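Local coordinates for protein polymeric immunoglobulin receptor (Mus musculus, PDB 4NOB) that probably binds polymeric immunoglobulins such as dimeric IgA through this first V-type Ig domain and, as the whole receptor, carries them across epithelia, at residues Glu84-Thr87 with Gln88-Gly92; Lys62-Ser65 with Gly66-Leu70. All blocks are in the same frame, centred on the assembly; numbering follows the deposited sequence.

Interaction 1: Glu84-Thr87 with Gln88-Gly92; sequences EQLT and QDDTG. With EDO (1,2-ethanediol), chain E.
Thr87 and Asp90 grip each other across the short 3-10 turn of residues 88-90. Asp90 OD2 takes the backbone N of Thr87 at 2.9 Å, through its anti lone pair and almost straight (169°). In return Asp90 N bonds Thr87 O at 2.9 Å, from well above the carbonyl plane. The carboxylate is placed for this by chi1 of -69°, with CG anti to the carbonyl carbon of Asp90. Leu86 closes the tight side: its CD2 lies 3.7 Å from Asp90 OD2, the two side chains crossing at about a right angle. The looser side holds solvent. There Thr87 OG1 accepts the N of the exposed Asp89 at 3.1 Å, in a more bent bond (140°). A water joins Thr87 OG1 to Asp90 OD2, giving to the latter at 2.8 Å. Asp90 OD1 accepts from a 1,2-ethanediol, probably left from crystallisation, and forms a salt bridge with Arg67. With an alanine in place of Asp90, Thr87 N would probably lose its acceptor, and the charge of Arg67 would lose this partner. The turn joins strand 78-83 to strand 92-98 in the V-set fold. Tyr94, on strand 92-98, bonds Asp90 O through its hydroxyl, which is the tyrosine corner of Ig domains. Leu86 and Asp90 both pack on Val113 of strand 105-114.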
# COMPACT_ATOMS: atom_id res chain seq x y z
N GLU A 84 1.53 5.84 8.64
CA GLU A 84 1.62 6.19 10.05
C GLU A 84 0.35 6.86 10.54
O GLU A 84 -0.50 7.25 9.79
CB GLU A 84 2.85 7.06 10.35
CG GLU A 84 4.07 6.41 9.75
CD GLU A 84 5.07 7.27 9.11
OE1 GLU A 84 4.90 8.54 9.20
OE2 GLU A 84 6.08 6.60 8.57
N GLN A 85 0.25 7.00 11.85
CA GLN A 85 -0.89 7.72 12.47
C GLN A 85 -2.21 7.13 12.02
O GLN A 85 -3.12 7.82 11.65
CB GLN A 85 -0.81 9.21 12.20
CG GLN A 85 0.47 9.77 12.77
CD GLN A 85 0.59 11.25 12.50
OE1 GLN A 85 -0.29 12.02 12.90
NE2 GLN A 85 1.63 11.65 11.72
N LEU A 86 -2.28 5.80 12.04
CA LEU A 86 -3.48 5.12 11.57
C LEU A 86 -4.65 5.44 12.42
O LEU A 86 -4.53 5.64 13.65
CB LEU A 86 -3.25 3.63 11.50
CG LEU A 86 -2.23 3.17 10.48
CD1 LEU A 86 -1.89 1.75 10.66
CD2 LEU A 86 -2.74 3.33 9.03
N THR A 87 -5.79 5.50 11.81
CA THR A 87 -7.05 5.52 12.57
C THR A 87 -8.00 4.49 11.98
O THR A 87 -7.80 3.84 10.94
CB THR A 87 -7.75 6.89 12.57
OG1 THR A 87 -8.44 7.07 11.33
CG2 THR A 87 -6.76 7.98 12.84
N GLN A 88 -9.15 4.26 12.69
CA GLN A 88 -10.15 3.39 12.17
C GLN A 88 -10.60 3.73 10.76
O GLN A 88 -11.00 2.86 10.00
CB GLN A 88 -11.34 3.26 13.09
CG GLN A 88 -11.07 2.74 14.47
CD GLN A 88 -12.32 2.79 15.27
OE1 GLN A 88 -12.63 3.92 15.86
NE2 GLN A 88 -12.95 1.73 15.43
N ASP A 89 -10.53 5.00 10.39
CA ASP A 89 -10.94 5.45 9.05
C ASP A 89 -9.99 4.93 7.91
O ASP A 89 -10.38 4.91 6.75
CB ASP A 89 -11.11 6.97 9.00
CG ASP A 89 -12.22 7.46 9.89
OD1 ASP A 89 -13.08 6.68 10.28
OD2 ASP A 89 -12.17 8.67 10.14
N ASP A 90 -8.84 4.45 8.28
CA ASP A 90 -7.90 3.76 7.33
C ASP A 90 -8.32 2.32 7.02
O ASP A 90 -7.83 1.74 6.05
CB ASP A 90 -6.51 3.78 7.85
CG ASP A 90 -5.90 5.18 7.85
OD1 ASP A 90 -5.84 5.79 6.72
OD2 ASP A 90 -5.53 5.72 8.91
N THR A 91 -9.24 1.74 7.78
CA THR A 91 -9.75 0.38 7.46
C THR A 91 -10.28 0.39 6.06
O THR A 91 -11.03 1.27 5.72
CB THR A 91 -10.84 -0.01 8.48
OG1 THR A 91 -10.24 -0.05 9.80
CG2 THR A 91 -11.47 -1.27 8.14
N GLY A 92 -9.93 -0.62 5.32
CA GLY A 92 -10.45 -0.69 3.95
C GLY A 92 -9.73 -1.80 3.19
O GLY A 92 -8.91 -2.56 3.67
C1 EDO E . -7.28 7.44 4.01
O1 EDO E . -8.19 6.69 4.84
C2 EDO E . -7.08 6.67 2.77
O2 EDO E . -8.31 6.56 2.04
O HOH W 1 -6.99 8.06 9.22

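Interaction 2: Lys62-Ser65 with Gly66-Leu70; sequences KEYS and GRANL
Arg67 turns its side chain back over Glu63 and Tyr64 where the V-set domain enters strand 68-73. The link is a type II beta turn over residues 64-67, which starts on the last residue of the 3-10 segment 62-64. Hydrogen bonds come first. Arg67 N closes the turn on Tyr64 O at 3.0 Å. Gly66 has a positive phi of 74°, and a side chain there would clash with Ser65 O. The guanidinium then grips a single atom side-on: NE and NH2 each reach Glu63 O at 3.0 Å. This oxygen lies near the guanidinium plane, and NE meets it in the carbonyl plane. Chi1 of 71° puts Arg67 CG between its backbone N and carbonyl carbon, and the extended chain beyond carries the head group back to Glu63. Contact between flat groups is second. The ring of Tyr64 and the guanidinium stand almost perpendicular, 84° apart. Tyr64 CD1 lies over a guanidinium face, while Arg67 NH2 comes to the ring edge, 3.6 Å from Tyr64 CD1. The ring is buried, and its hydroxyl bonds Trp41 NE1 on strand 39-44 of the other sheet. Apolar packing is third. Ala68, the first residue of the strand, points at the turn and also packs on Ile54. Its methyl approaches the ring obliquely, with Ala68 CB 3.5 Å from Tyr64 CD2.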
# COMPACT_ATOMS: atom_id res chain seq x y z
N LYS A 62 -3.91 13.97 -0.23
CA LYS A 62 -3.96 14.79 0.99
C LYS A 62 -4.34 13.98 2.21
O LYS A 62 -4.00 14.37 3.34
CB LYS A 62 -4.96 15.94 0.78
CG LYS A 62 -6.38 15.51 0.65
CD LYS A 62 -7.28 16.70 0.22
CE LYS A 62 -8.70 16.19 0.00
NZ LYS A 62 -9.49 17.33 -0.61
N GLU A 63 -4.99 12.82 2.05
CA GLU A 63 -5.30 12.01 3.18
C GLU A 63 -4.07 11.44 3.88
O GLU A 63 -4.17 10.96 5.03
CB GLU A 63 -6.13 10.81 2.74
CG GLU A 63 -7.47 11.19 2.12
CD GLU A 63 -8.29 12.13 2.92
OE1 GLU A 63 -8.23 12.11 4.20
OE2 GLU A 63 -9.01 12.95 2.25
N TYR A 64 -2.94 11.40 3.16
CA TYR A 64 -1.69 10.88 3.68
C TYR A 64 -0.61 11.95 3.91
O TYR A 64 0.50 11.62 4.27
CB TYR A 64 -1.12 9.84 2.73
CG TYR A 64 -1.70 8.47 2.81
CD1 TYR A 64 -2.71 8.14 3.68
CD2 TYR A 64 -1.18 7.46 2.05
CE1 TYR A 64 -3.18 6.82 3.74
CE2 TYR A 64 -1.65 6.14 2.13
CZ TYR A 64 -2.68 5.86 2.94
OH TYR A 64 -3.13 4.54 3.01
N SER A 65 -0.94 13.25 3.83
CA SER A 65 0.03 14.32 4.06
C SER A 65 0.64 14.08 5.43
O SER A 65 -0.01 13.86 6.44
CB SER A 65 -0.66 15.70 4.12
OG SER A 65 -1.02 16.10 2.78
N GLY A 66 1.94 14.14 5.47
CA GLY A 66 2.67 13.98 6.68
C GLY A 66 2.79 12.59 7.30
O GLY A 66 3.38 12.49 8.44
N ARG A 67 2.34 11.56 6.62
CA ARG A 67 2.24 10.26 7.27
C ARG A 67 2.47 9.08 6.42
O ARG A 67 2.12 7.95 6.81
CB ARG A 67 0.97 10.11 8.11
CG ARG A 67 -0.31 9.99 7.30
CD ARG A 67 -1.55 9.91 8.16
NE ARG A 67 -2.76 9.68 7.39
CZ ARG A 67 -3.55 8.61 7.45
NH1 ARG A 67 -3.22 7.59 8.22
NH2 ARG A 67 -4.63 8.50 6.74
N ALA A 68 2.98 9.21 5.21
CA ALA A 68 3.19 8.03 4.37
C ALA A 68 4.40 8.15 3.50
O ALA A 68 4.88 9.23 3.15
CB ALA A 68 1.97 7.68 3.52
N ASN A 69 4.95 7.01 3.06
CA ASN A 69 6.12 6.96 2.14
C ASN A 69 5.89 5.66 1.34
O ASN A 69 5.21 4.71 1.74
CB ASN A 69 7.44 6.87 2.96
CG ASN A 69 8.71 7.12 2.16
OD1 ASN A 69 8.69 7.39 1.01
ND2 ASN A 69 9.87 7.01 2.84
N LEU A 70 6.42 5.67 0.13
CA LEU A 70 6.49 4.48 -0.72
C LEU A 70 7.95 4.42 -1.15
O LEU A 70 8.45 5.35 -1.79
CB LEU A 70 5.51 4.50 -1.86
CG LEU A 70 5.41 3.24 -2.71
CD1 LEU A 70 4.16 3.27 -3.52
CD2 LEU A 70 6.59 3.07 -3.68

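In the fold
Arg67 joins the two contacts, whose centres lie about 12 Å apart. Arg67 NH2, already bonded within interaction 2, also makes the salt bridge to Asp90 OD1 of interaction 1 at 3.0 Å. Its NH1 bonds Glu84 O. A probable backbone hydrogen bond runs from Glu84 N to Arg67 O at 2.9 Å. This arginine-aspartate bridge is a familiar feature of V-set domains. It ties the start of strand 68-73 to the loop before strand 92-98. No active site is involved. A magnesium ion lies about 5 Å from the side chain of Gln88, and the glycan sits elsewhere, probably linked to Asn76, the first residue of an Asn-Asn-Thr sequon.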